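Local coordinates for uncharacterized protein (Bacillus thuringiensis serovar kurstaki, PDB 4XE7) that is a bacterial actin-like ParM protein that, as in relatives, probably polymerises into nucleotide-dependent filaments that segregate plasmid DNA, here without bound nucleotide, at residues E277-M280 / I284-S287; M309-K314 / P323-K328; K266-I271 / V374-A379; K58-D61 / D67-I70. All coordinates share one frame; numbering follows the deposited sequence.

Contact 1 (E277-M280 / I284-S287)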
loop_
_atom_site.group_PDB
_atom_site.type_symbol
_atom_site.label_atom_id
_atom_site.label_comp_id
_atom_site.label_asym_id
_atom_site.label_seq_id
_atom_site.Cartn_x
_atom_site.Cartn_y
_atom_site.Cartn_z
ATOM N N GLU A 277 22.984 -23.082 0.233
ATOM C CA GLU A 277 23.477 -24.446 0.216
ATOM C C GLU A 277 23.986 -24.796 -1.178
ATOM O O GLU A 277 25.019 -25.450 -1.337
ATOM C CB GLU A 277 22.362 -25.396 0.664
ATOM C CG GLU A 277 22.744 -26.859 0.753
ATOM C CD GLU A 277 21.610 -27.717 1.307
ATOM O OE1 GLU A 277 20.598 -27.146 1.775
ATOM O OE2 GLU A 277 21.735 -28.961 1.271
ATOM N N ARG A 278 23.281 -24.313 -2.196
ATOM C CA ARG A 278 23.675 -24.597 -3.571
ATOM C C ARG A 278 24.907 -23.838 -4.041
ATOM O O ARG A 278 25.745 -24.409 -4.724
ATOM C CB ARG A 278 22.517 -24.325 -4.507
ATOM C CG ARG A 278 21.767 -25.599 -4.737
ATOM C CD ARG A 278 22.277 -26.336 -5.950
ATOM N NE ARG A 278 21.639 -25.746 -7.101
ATOM C CZ ARG A 278 20.368 -25.955 -7.410
ATOM N NH1 ARG A 278 19.633 -26.774 -6.669
ATOM N NH2 ARG A 278 19.844 -25.357 -8.468
ATOM N N PHE A 279 25.030 -22.568 -3.673
ATOM C CA PHE A 279 26.259 -21.844 -3.958
ATOM C C PHE A 279 27.446 -22.536 -3.301
ATOM O O PHE A 279 28.523 -22.592 -3.884
ATOM C CB PHE A 279 26.175 -20.383 -3.496
ATOM C CG PHE A 279 25.607 -19.461 -4.540
ATOM C CD1 PHE A 279 26.440 -18.835 -5.455
ATOM C CD2 PHE A 279 24.238 -19.226 -4.613
ATOM C CE1 PHE A 279 25.927 -17.982 -6.425
ATOM C CE2 PHE A 279 23.713 -18.372 -5.583
ATOM C CZ PHE A 279 24.567 -17.751 -6.496
ATOM N N MET A 280 27.245 -23.098 -2.114
ATOM C CA MET A 280 28.350 -23.765 -1.429
ATOM C C MET A 280 28.680 -25.126 -2.050
ATOM O O MET A 280 29.572 -25.824 -1.573
ATOM C CB MET A 280 28.054 -23.906 0.073
ATOM C CG MET A 280 27.936 -22.528 0.824
ATOM S SD MET A 280 29.363 -21.399 0.603
ATOM C CE MET A 280 28.815 -19.913 1.412
ATOM N N ILE A 284 34.270 -22.257 -6.462
ATOM C CA ILE A 284 34.747 -20.919 -6.137
ATOM C C ILE A 284 34.330 -20.527 -4.709
ATOM O O ILE A 284 35.133 -19.989 -3.931
ATOM C CB ILE A 284 34.208 -19.891 -7.151
ATOM C CG1 ILE A 284 34.670 -20.271 -8.564
ATOM C CG2 ILE A 284 34.617 -18.452 -6.758
ATOM C CD1 ILE A 284 33.905 -19.569 -9.680
ATOM N N LEU A 285 33.080 -20.825 -4.365
ATOM C CA LEU A 285 32.568 -20.545 -3.025
ATOM C C LEU A 285 33.274 -21.408 -1.976
ATOM O O LEU A 285 33.564 -20.949 -0.872
ATOM C CB LEU A 285 31.054 -20.775 -2.961
ATOM C CG LEU A 285 30.130 -19.607 -3.341
ATOM C CD1 LEU A 285 30.383 -18.386 -2.426
ATOM C CD2 LEU A 285 30.321 -19.240 -4.798
ATOM N N LYS A 286 33.508 -22.669 -2.316
ATOM C CA LYS A 286 34.286 -23.540 -1.450
ATOM C C LYS A 286 35.659 -22.932 -1.161
ATOM O O LYS A 286 36.124 -22.956 -0.027
ATOM C CB LYS A 286 34.470 -24.916 -2.082
ATOM C CG LYS A 286 33.292 -25.867 -1.959
ATOM C CD LYS A 286 33.779 -27.278 -2.291
ATOM C CE LYS A 286 32.637 -28.268 -2.380
ATOM N NZ LYS A 286 31.936 -28.146 -3.680
ATOM N N SER A 287 36.308 -22.397 -2.193
ATOM C CA SER A 287 37.646 -21.839 -2.028
ATOM C C SER A 287 37.638 -20.649 -1.079
ATOM O O SER A 287 38.539 -20.489 -0.265
ATOM C CB SER A 287 38.235 -21.407 -3.376
ATOM O OG SER A 287 38.613 -22.522 -4.166
#
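Met280 and Leu285 bring their CA atoms to 5.5 Å of each other where the chain leaves helix 265-279 and turns at once into the short helix 283-289, in the insertion between strands 251-260 and 366-370 of the second domain of the actin-like fold. Leu285 carries the contact. Its CB sits 3.2 Å from Phe279 O, and its CG also lies beside that carbonyl. The CD2 branch of Leu285 comes to the edge of the Phe279 ring, in its plane, with 4.0 Å to CD1. Met280 also reaches in with its sulfur: the bend at chi2 (-54°) turns the thioether toward Leu285, so that SD lies 4.0 Å from Leu285 CB and the two side chains meet at about a right angle. At the outer margin Lys286 runs its CG past the end of the first helix, 3.7 Å from Met280 O, while its NZ pairs with Glu283. No hydrogen bond joins the two segments; the contact is largely apolar, though Asn282 OD1 accepts from Ile284 N at the turn. Beneath lies the hairpin of strands 326-329 and 332-335: Trp329 meets the Phe279 ring edge-to-face and touches Met280 and Leu285, and Val332 packs against Phe279 and Leu285.

Contact 2 (M309-K314 / P323-K328)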
loop_
_atom_site.group_PDB
_atom_site.type_symbol
_atom_site.label_atom_id
_atom_site.label_comp_id
_atom_site.label_asym_id
_atom_site.label_seq_id
_atom_site.Cartn_x
_atom_site.Cartn_y
_atom_site.Cartn_z
ATOM N N MET A 309 10.393 -10.686 -8.249
ATOM C CA MET A 309 9.441 -9.784 -8.906
ATOM C C MET A 309 9.665 -9.626 -10.415
ATOM O O MET A 309 8.692 -9.640 -11.156
ATOM C CB MET A 309 9.448 -8.391 -8.249
ATOM C CG MET A 309 8.483 -8.230 -7.080
ATOM S SD MET A 309 6.813 -8.879 -7.401
ATOM C CE MET A 309 6.738 -10.098 -6.104
ATOM N N PRO A 310 10.926 -9.459 -10.875
ATOM C CA PRO A 310 11.086 -9.353 -12.332
ATOM C C PRO A 310 10.540 -10.563 -13.089
ATOM O O PRO A 310 9.888 -10.397 -14.116
ATOM C CB PRO A 310 12.611 -9.236 -12.509
ATOM C CG PRO A 310 13.065 -8.566 -11.244
ATOM C CD PRO A 310 12.199 -9.192 -10.173
ATOM N N GLU A 311 10.759 -11.762 -12.567
ATOM C CA GLU A 311 10.253 -12.953 -13.240
ATOM C C GLU A 311 8.715 -13.067 -13.190
ATOM O O GLU A 311 8.072 -13.332 -14.212
ATOM C CB GLU A 311 10.908 -14.199 -12.646
ATOM C CG GLU A 311 12.376 -14.374 -13.044
ATOM C CD GLU A 311 12.610 -14.425 -14.566
ATOM O OE1 GLU A 311 12.089 -15.339 -15.257
ATOM O OE2 GLU A 311 13.341 -13.550 -15.078
ATOM N N VAL A 312 8.123 -12.856 -12.021
ATOM C CA VAL A 312 6.667 -12.906 -11.888
ATOM C C VAL A 312 5.964 -11.893 -12.816
ATOM O O VAL A 312 4.902 -12.182 -13.368
ATOM C CB VAL A 312 6.230 -12.669 -10.398
ATOM C CG1 VAL A 312 4.712 -12.552 -10.263
ATOM C CG2 VAL A 312 6.744 -13.792 -9.515
ATOM N N GLU A 313 6.562 -10.722 -13.008
ATOM C CA GLU A 313 5.988 -9.733 -13.922
ATOM C C GLU A 313 5.879 -10.304 -15.321
ATOM O O GLU A 313 4.861 -10.137 -15.996
ATOM C CB GLU A 313 6.835 -8.456 -13.956
ATOM C CG GLU A 313 6.708 -7.569 -12.735
ATOM C CD GLU A 313 7.525 -6.292 -12.865
ATOM O OE1 GLU A 313 7.980 -5.988 -13.992
ATOM O OE2 GLU A 313 7.708 -5.590 -11.845
ATOM N N LYS A 314 6.941 -10.983 -15.750
ATOM C CA LYS A 314 6.971 -11.628 -17.055
ATOM C C LYS A 314 5.943 -12.738 -17.137
ATOM O O LYS A 314 5.329 -12.937 -18.178
ATOM C CB LYS A 314 8.353 -12.202 -17.348
ATOM C CG LYS A 314 9.493 -11.203 -17.331
ATOM C CD LYS A 314 10.768 -11.938 -17.679
ATOM C CE LYS A 314 11.998 -11.134 -17.427
ATOM N NZ LYS A 314 13.193 -12.009 -17.598
ATOM N N PRO A 323 9.823 -19.229 -16.297
ATOM C CA PRO A 323 10.742 -18.367 -15.548
ATOM C C PRO A 323 12.124 -18.966 -15.296
ATOM O O PRO A 323 12.289 -20.177 -15.217
ATOM C CB PRO A 323 10.006 -18.154 -14.221
ATOM C CG PRO A 323 9.195 -19.387 -14.046
ATOM C CD PRO A 323 8.749 -19.764 -15.437
ATOM N N THR A 324 13.111 -18.094 -15.146
ATOM C CA THR A 324 14.439 -18.495 -14.705
ATOM C C THR A 324 14.836 -17.612 -13.537
ATOM O O THR A 324 14.834 -16.393 -13.661
ATOM C CB THR A 324 15.488 -18.372 -15.839
ATOM O OG1 THR A 324 15.226 -19.364 -16.833
ATOM C CG2 THR A 324 16.916 -18.555 -15.300
ATOM N N PHE A 325 15.144 -18.218 -12.395
ATOM C CA PHE A 325 15.656 -17.449 -11.269
ATOM C C PHE A 325 17.177 -17.647 -11.156
ATOM O O PHE A 325 17.676 -18.720 -10.790
ATOM C CB PHE A 325 14.933 -17.829 -9.990
ATOM C CG PHE A 325 13.452 -17.633 -10.076
ATOM C CD1 PHE A 325 12.880 -16.399 -9.787
ATOM C CD2 PHE A 325 12.632 -18.664 -10.509
ATOM C CE1 PHE A 325 11.516 -16.212 -9.894
ATOM C CE2 PHE A 325 11.249 -18.482 -10.607
ATOM C CZ PHE A 325 10.694 -17.265 -10.303
ATOM N N SER A 326 17.902 -16.598 -11.505
ATOM C CA SER A 326 19.353 -16.637 -11.524
ATOM C C SER A 326 19.908 -15.652 -10.521
ATOM O O SER A 326 19.646 -14.453 -10.603
ATOM C CB SER A 326 19.881 -16.331 -12.925
ATOM O OG SER A 326 21.221 -15.883 -12.871
ATOM N N VAL A 327 20.670 -16.167 -9.568
ATOM C CA VAL A 327 21.236 -15.346 -8.506
ATOM C C VAL A 327 22.701 -15.057 -8.789
ATOM O O VAL A 327 23.444 -15.960 -9.187
ATOM C CB VAL A 327 21.099 -16.051 -7.149
ATOM C CG1 VAL A 327 21.839 -15.292 -6.067
ATOM C CG2 VAL A 327 19.624 -16.227 -6.800
ATOM N N LYS A 328 23.115 -13.800 -8.616
ATOM C CA LYS A 328 24.528 -13.471 -8.702
ATOM C C LYS A 328 25.030 -13.145 -7.304
ATOM O O LYS A 328 24.499 -12.258 -6.643
ATOM C CB LYS A 328 24.782 -12.296 -9.648
ATOM C CG LYS A 328 26.252 -12.156 -10.028
ATOM C CD LYS A 328 26.531 -10.966 -10.950
ATOM C CE LYS A 328 26.777 -9.672 -10.172
ATOM N NZ LYS A 328 27.334 -8.579 -11.027
#
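Glu311 OE1 is gripped by two donors, the backbone N of Thr324 across the contact and the hydroxyl of Tyr321 just before the second segment. The Thr324 N to Glu311 OE1 bond is 2.9 Å long and fairly straight, with 159° at the hydrogen, yet the N-H comes from above the carboxylate, 56° out of its plane. The second oxygen, OE2, takes Lys314 NZ at 3.0 Å on its syn side, a salt bridge formed within helix 300-317. Bending at chi2 folds the glutamate chain over toward the loop; its CB meanwhile packs against the Phe325 ring, 3.5 Å from CE1, and its CG lies 3.2 Å from Thr324 O. The two side chains run antiparallel alongside one another, the carboxylate and ring planes being 78° apart. Pro323 adds its CA, 3.3 Å from Glu311 OE1. Behind this pair, Phe325 also rests on Leu307 of the same helix and on Met341 and Met344 of helix 337-362, as the loop leads into the hairpin strand 326-329. An amide, a hydroxyl and an ammonium all directed at one buried carboxylate probably stabilise its ionised form, which the nearby Thr324 O would if anything oppose; the bond from Thr324 N ties the approach to strand 326-329 to helix 300-317.

Contact 3 (K266-I271 / V374-A379)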
loop_
_atom_site.group_PDB
_atom_site.type_symbol
_atom_site.label_atom_id
_atom_site.label_comp_id
_atom_site.label_asym_id
_atom_site.label_seq_id
_atom_site.Cartn_x
_atom_site.Cartn_y
_atom_site.Cartn_z
ATOM N N LYS A 266 8.123 -18.130 6.142
ATOM C CA LYS A 266 8.817 -19.400 6.343
ATOM C C LYS A 266 9.224 -20.073 5.024
ATOM O O LYS A 266 10.217 -20.790 4.993
ATOM C CB LYS A 266 7.953 -20.341 7.175
ATOM C CG LYS A 266 7.275 -19.625 8.332
ATOM C CD LYS A 266 7.240 -20.470 9.590
ATOM C CE LYS A 266 6.830 -19.632 10.786
ATOM N NZ LYS A 266 6.691 -20.461 12.014
ATOM N N TYR A 267 8.468 -19.842 3.945
ATOM C CA TYR A 267 8.768 -20.468 2.647
ATOM C C TYR A 267 9.978 -19.809 2.011
ATOM O O TYR A 267 10.844 -20.473 1.424
ATOM C CB TYR A 267 7.555 -20.399 1.697
ATOM C CG TYR A 267 6.359 -21.146 2.244
ATOM C CD1 TYR A 267 6.109 -22.473 1.877
ATOM C CD2 TYR A 267 5.496 -20.542 3.178
ATOM C CE1 TYR A 267 5.011 -23.168 2.412
ATOM C CE2 TYR A 267 4.423 -21.221 3.717
ATOM C CZ TYR A 267 4.176 -22.535 3.325
ATOM O OH TYR A 267 3.100 -23.205 3.863
ATOM N N ILE A 268 10.028 -18.493 2.130
ATOM C CA ILE A 268 11.155 -17.713 1.635
ATOM C C ILE A 268 12.431 -18.038 2.428
ATOM O O ILE A 268 13.508 -18.200 1.841
ATOM C CB ILE A 268 10.821 -16.201 1.688
ATOM C CG1 ILE A 268 9.777 -15.892 0.596
ATOM C CG2 ILE A 268 12.106 -15.348 1.570
ATOM C CD1 ILE A 268 9.007 -14.567 0.765
ATOM N N ASP A 269 12.299 -18.190 3.746
ATOM C CA ASP A 269 13.469 -18.505 4.564
ATOM C C ASP A 269 14.085 -19.810 4.117
ATOM O O ASP A 269 15.316 -19.918 4.007
ATOM C CB ASP A 269 13.125 -18.573 6.048
ATOM C CG ASP A 269 12.698 -17.222 6.602
ATOM O OD1 ASP A 269 13.013 -16.206 5.954
ATOM O OD2 ASP A 269 12.065 -17.178 7.672
ATOM N N GLU A 270 13.232 -20.791 3.839
ATOM C CA GLU A 270 13.708 -22.100 3.410
ATOM C C GLU A 270 14.396 -22.008 2.059
ATOM O O GLU A 270 15.449 -22.637 1.843
ATOM C CB GLU A 270 12.556 -23.099 3.350
ATOM C CG GLU A 270 12.987 -24.509 3.027
ATOM C CD GLU A 270 11.862 -25.512 3.209
ATOM O OE1 GLU A 270 10.683 -25.091 3.252
ATOM O OE2 GLU A 270 12.162 -26.720 3.317
ATOM N N ILE A 271 13.803 -21.235 1.149
ATOM C CA ILE A 271 14.428 -20.977 -0.153
ATOM C C ILE A 271 15.807 -20.323 0.014
ATOM O O ILE A 271 16.785 -20.745 -0.606
ATOM C CB ILE A 271 13.536 -20.080 -1.044
ATOM C CG1 ILE A 271 12.368 -20.892 -1.604
ATOM C CG2 ILE A 271 14.332 -19.478 -2.209
ATOM C CD1 ILE A 271 11.223 -20.032 -2.085
ATOM N N VAL A 374 0.222 -13.493 -3.303
ATOM C CA VAL A 374 -0.231 -13.893 -4.632
ATOM C C VAL A 374 0.920 -13.799 -5.626
ATOM O O VAL A 374 1.046 -14.623 -6.535
ATOM C CB VAL A 374 -1.410 -13.034 -5.108
ATOM C CG1 VAL A 374 -1.891 -13.482 -6.458
ATOM C CG2 VAL A 374 -2.561 -13.123 -4.113
ATOM N N LEU A 375 1.769 -12.800 -5.424
ATOM C CA LEU A 375 2.925 -12.582 -6.276
ATOM C C LEU A 375 3.973 -13.667 -6.060
ATOM O O LEU A 375 4.529 -14.192 -7.012
ATOM C CB LEU A 375 3.529 -11.211 -5.994
ATOM C CG LEU A 375 2.590 -10.008 -6.116
ATOM C CD1 LEU A 375 3.272 -8.753 -5.576
ATOM C CD2 LEU A 375 2.143 -9.804 -7.548
ATOM N N PHE A 376 4.245 -13.990 -4.803
ATOM C CA PHE A 376 5.178 -15.068 -4.485
ATOM C C PHE A 376 4.674 -16.421 -5.003
ATOM O O PHE A 376 5.439 -17.206 -5.605
ATOM C CB PHE A 376 5.414 -15.133 -2.968
ATOM C CG PHE A 376 6.321 -16.262 -2.535
ATOM C CD1 PHE A 376 7.674 -16.246 -2.851
ATOM C CD2 PHE A 376 5.822 -17.329 -1.810
ATOM C CE1 PHE A 376 8.506 -17.284 -2.458
ATOM C CE2 PHE A 376 6.651 -18.362 -1.396
ATOM C CZ PHE A 376 7.997 -18.340 -1.726
ATOM N N GLY A 377 3.383 -16.677 -4.781
ATOM C CA GLY A 377 2.767 -17.963 -5.106
ATOM C C GLY A 377 2.107 -18.027 -6.465
ATOM O O GLY A 377 1.432 -19.010 -6.787
ATOM N N TYR A 378 2.329 -16.996 -7.277
ATOM C CA TYR A 378 1.663 -16.868 -8.574
ATOM C C TYR A 378 1.788 -18.118 -9.466
ATOM O O TYR A 378 0.811 -18.514 -10.094
ATOM C CB TYR A 378 2.188 -15.631 -9.335
ATOM C CG TYR A 378 1.436 -15.377 -10.635
ATOM C CD1 TYR A 378 1.914 -15.853 -11.850
ATOM C CD2 TYR A 378 0.227 -14.688 -10.637
ATOM C CE1 TYR A 378 1.198 -15.639 -13.051
ATOM C CE2 TYR A 378 -0.482 -14.472 -11.813
ATOM C CZ TYR A 378 0.013 -14.944 -13.019
ATOM O OH TYR A 378 -0.694 -14.725 -14.186
ATOM N N ALA A 379 2.969 -18.733 -9.531
ATOM C CA ALA A 379 3.169 -19.859 -10.448
ATOM C C ALA A 379 2.191 -20.995 -10.195
ATOM O O ALA A 379 1.755 -21.663 -11.127
ATOM C CB ALA A 379 4.614 -20.379 -10.357
#
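Ile268 lies over one face of the Phe376 ring in a CH-pi contact: its CG1 is 4.0 Å from the ring centroid and 29° off the normal, and its CD1 also stands above that face, shifted toward the rim. Plain apolar contacts complete the embrace. Ile271 CD1 comes to the ring edge in plane, 3.7 Å from Phe376 CZ, the two side chains approaching from opposite directions. Tyr267 offers only its CB, 3.8 Å from Phe376 CE2, since its ring leads away from the contact. The CA atoms of Ile268 and Phe376 are 9.0 Å apart; with CG anti to the backbone N (chi1 177°), the Phe376 ring extends toward helix 265-279. In the second domain of the actin-like fold, the contact thus joins the first helix of the long insertion after strand 251-260 to helix 372-376, which follows strand 366-370 of the sheet. Phe303 of helix 300-317 touches both Ile268 and Ile271. Aromatic and polar contacts tie the same residues to helix 337-362: Tyr347 meets the rings of Phe376 and Tyr267 edge-to-face, and the Tyr267 hydroxyl is hydrogen-bonded to Asp350 OD2.

Contact 4 (K58-D61 / D67-I70)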
loop_
_atom_site.group_PDB
_atom_site.type_symbol
_atom_site.label_atom_id
_atom_site.label_comp_id
_atom_site.label_asym_id
_atom_site.label_seq_id
_atom_site.Cartn_x
_atom_site.Cartn_y
_atom_site.Cartn_z
ATOM N N LYS A 58 24.471 14.982 -0.250
ATOM C CA LYS A 58 24.668 14.476 -1.602
ATOM C C LYS A 58 24.590 12.938 -1.638
ATOM O O LYS A 58 25.088 12.303 -2.563
ATOM C CB LYS A 58 26.020 14.981 -2.132
ATOM C CG LYS A 58 25.941 16.108 -3.178
ATOM C CD LYS A 58 25.488 15.668 -4.564
ATOM C CE LYS A 58 26.411 14.524 -5.097
ATOM N NZ LYS A 58 26.358 14.267 -6.569
ATOM N N LYS A 59 23.959 12.353 -0.620
ATOM C CA LYS A 59 23.815 10.897 -0.488
ATOM C C LYS A 59 22.939 10.266 -1.575
ATOM O O LYS A 59 23.252 9.184 -2.083
ATOM C CB LYS A 59 23.242 10.546 0.896
ATOM C CG LYS A 59 22.562 9.188 0.958
ATOM C CD LYS A 59 21.910 8.941 2.312
ATOM C CE LYS A 59 21.097 7.659 2.291
ATOM N NZ LYS A 59 21.958 6.466 2.056
ATOM N N ASN A 60 21.846 10.936 -1.933
ATOM C CA ASN A 60 20.880 10.351 -2.871
ATOM C C ASN A 60 21.325 10.311 -4.343
ATOM O O ASN A 60 20.531 9.981 -5.236
ATOM C CB ASN A 60 19.539 11.093 -2.772
ATOM C CG ASN A 60 18.572 10.441 -1.804
ATOM O OD1 ASN A 60 18.952 9.616 -0.967
ATOM N ND2 ASN A 60 17.302 10.804 -1.927
ATOM N N ASP A 61 22.596 10.626 -4.576
ATOM C CA ASP A 61 23.160 10.646 -5.918
ATOM C C ASP A 61 23.890 9.307 -6.173
ATOM O O ASP A 61 24.294 8.981 -7.301
ATOM C CB ASP A 61 24.081 11.862 -6.068
ATOM C CG ASP A 61 23.302 13.204 -6.185
ATOM O OD1 ASP A 61 22.794 13.506 -7.291
ATOM O OD2 ASP A 61 23.134 13.909 -5.160
ATOM N N ASP A 67 10.112 7.740 -5.117
ATOM C CA ASP A 67 9.417 8.396 -4.014
ATOM C C ASP A 67 10.452 9.057 -3.115
ATOM O O ASP A 67 10.371 8.993 -1.898
ATOM C CB ASP A 67 8.546 7.407 -3.215
ATOM C CG ASP A 67 7.416 6.797 -4.044
ATOM O OD1 ASP A 67 6.862 7.486 -4.932
ATOM O OD2 ASP A 67 7.067 5.623 -3.793
ATOM N N GLU A 68 11.447 9.681 -3.730
ATOM C CA GLU A 68 12.473 10.351 -2.955
ATOM C C GLU A 68 11.864 11.545 -2.257
ATOM O O GLU A 68 12.383 11.999 -1.235
ATOM C CB GLU A 68 13.654 10.784 -3.837
ATOM C CG GLU A 68 14.445 9.614 -4.411
ATOM C CD GLU A 68 15.601 10.051 -5.297
ATOM O OE1 GLU A 68 15.351 10.772 -6.287
ATOM O OE2 GLU A 68 16.756 9.659 -5.012
ATOM N N ASP A 69 10.738 12.040 -2.772
ATOM C CA ASP A 69 10.187 13.262 -2.208
ATOM C C ASP A 69 9.497 13.058 -0.860
ATOM O O ASP A 69 9.091 14.034 -0.232
ATOM C CB ASP A 69 9.231 13.934 -3.198
ATOM C CG ASP A 69 8.064 13.040 -3.612
ATOM O OD1 ASP A 69 8.020 11.852 -3.225
ATOM O OD2 ASP A 69 7.198 13.540 -4.354
ATOM N N ILE A 70 9.373 11.816 -0.397
ATOM C CA ILE A 70 8.797 11.601 0.928
ATOM C C ILE A 70 9.829 11.110 1.938
ATOM O O ILE A 70 9.493 10.860 3.099
ATOM C CB ILE A 70 7.640 10.610 0.895
ATOM C CG1 ILE A 70 8.129 9.241 0.426
ATOM C CG2 ILE A 70 6.518 11.145 0.009
ATOM C CD1 ILE A 70 7.152 8.136 0.658
#
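Asn60 and Glu68 face each other across a surface loop of the first domain of the actin-like fold, within the long connection between strands 33-45 and 73-79 of its sheet. Their CA atoms are 8.4 Å apart, and the side chains come from opposite directions to close that distance. The contact between them is polar but is not a hydrogen bond. Asn60 ND2 approaches Glu68 OE2 to 3.3 Å, yet the angle is poor: amide and carboxylate lie in nearly parallel layers, their planes 7° apart, and OE2 sits well above the amide plane instead of ahead of an N-H. The Glu68 chain is extended beyond CG (chi2 179°), which carries its carboxylate out to Asn60. Hydrogen bonds form around this pair. Asn60 ND2 is hydrogen-bonded to OE1 of Glu71, just past the second segment, and Asp69 takes the Tyr184 hydroxyl. The 3-10 turn 68-70 has a weak internal bond, Ile70 N to Asp67 O at 3.3 Å. Salt bridges act on each side separately. Asp67 and Asp69 both bind NH2 of Arg140 on helix 123-140, so that the turn is attached to the body of the domain. In segment 58-61 the ends are drawn together by a salt bridge, Lys58 NZ to Asp61 OD2 at 3.5 Å.

From the N terminus, contact 4 comes first, closing a small loop in the connection between strands 33-45 and 73-79 of the first domain; it stands apart, its nearest atoms about 14 Å from contact 2. The other three share the second domain. Contact 3 spans 102 residues between helix 265-279 and helix 372-376, and contacts 1 and 2 both fall within that span, one after the other. Contact 1 closes the turn at the far end of helix 265-279, and contact 2 the loop from helix 300-317 into strand 326-329. They meet at Phe279 CZ and Val327 O, 3.4 Å apart, while Val312 CG2 packs 3.4 Å from Leu375 O, linking contacts 2 and 3.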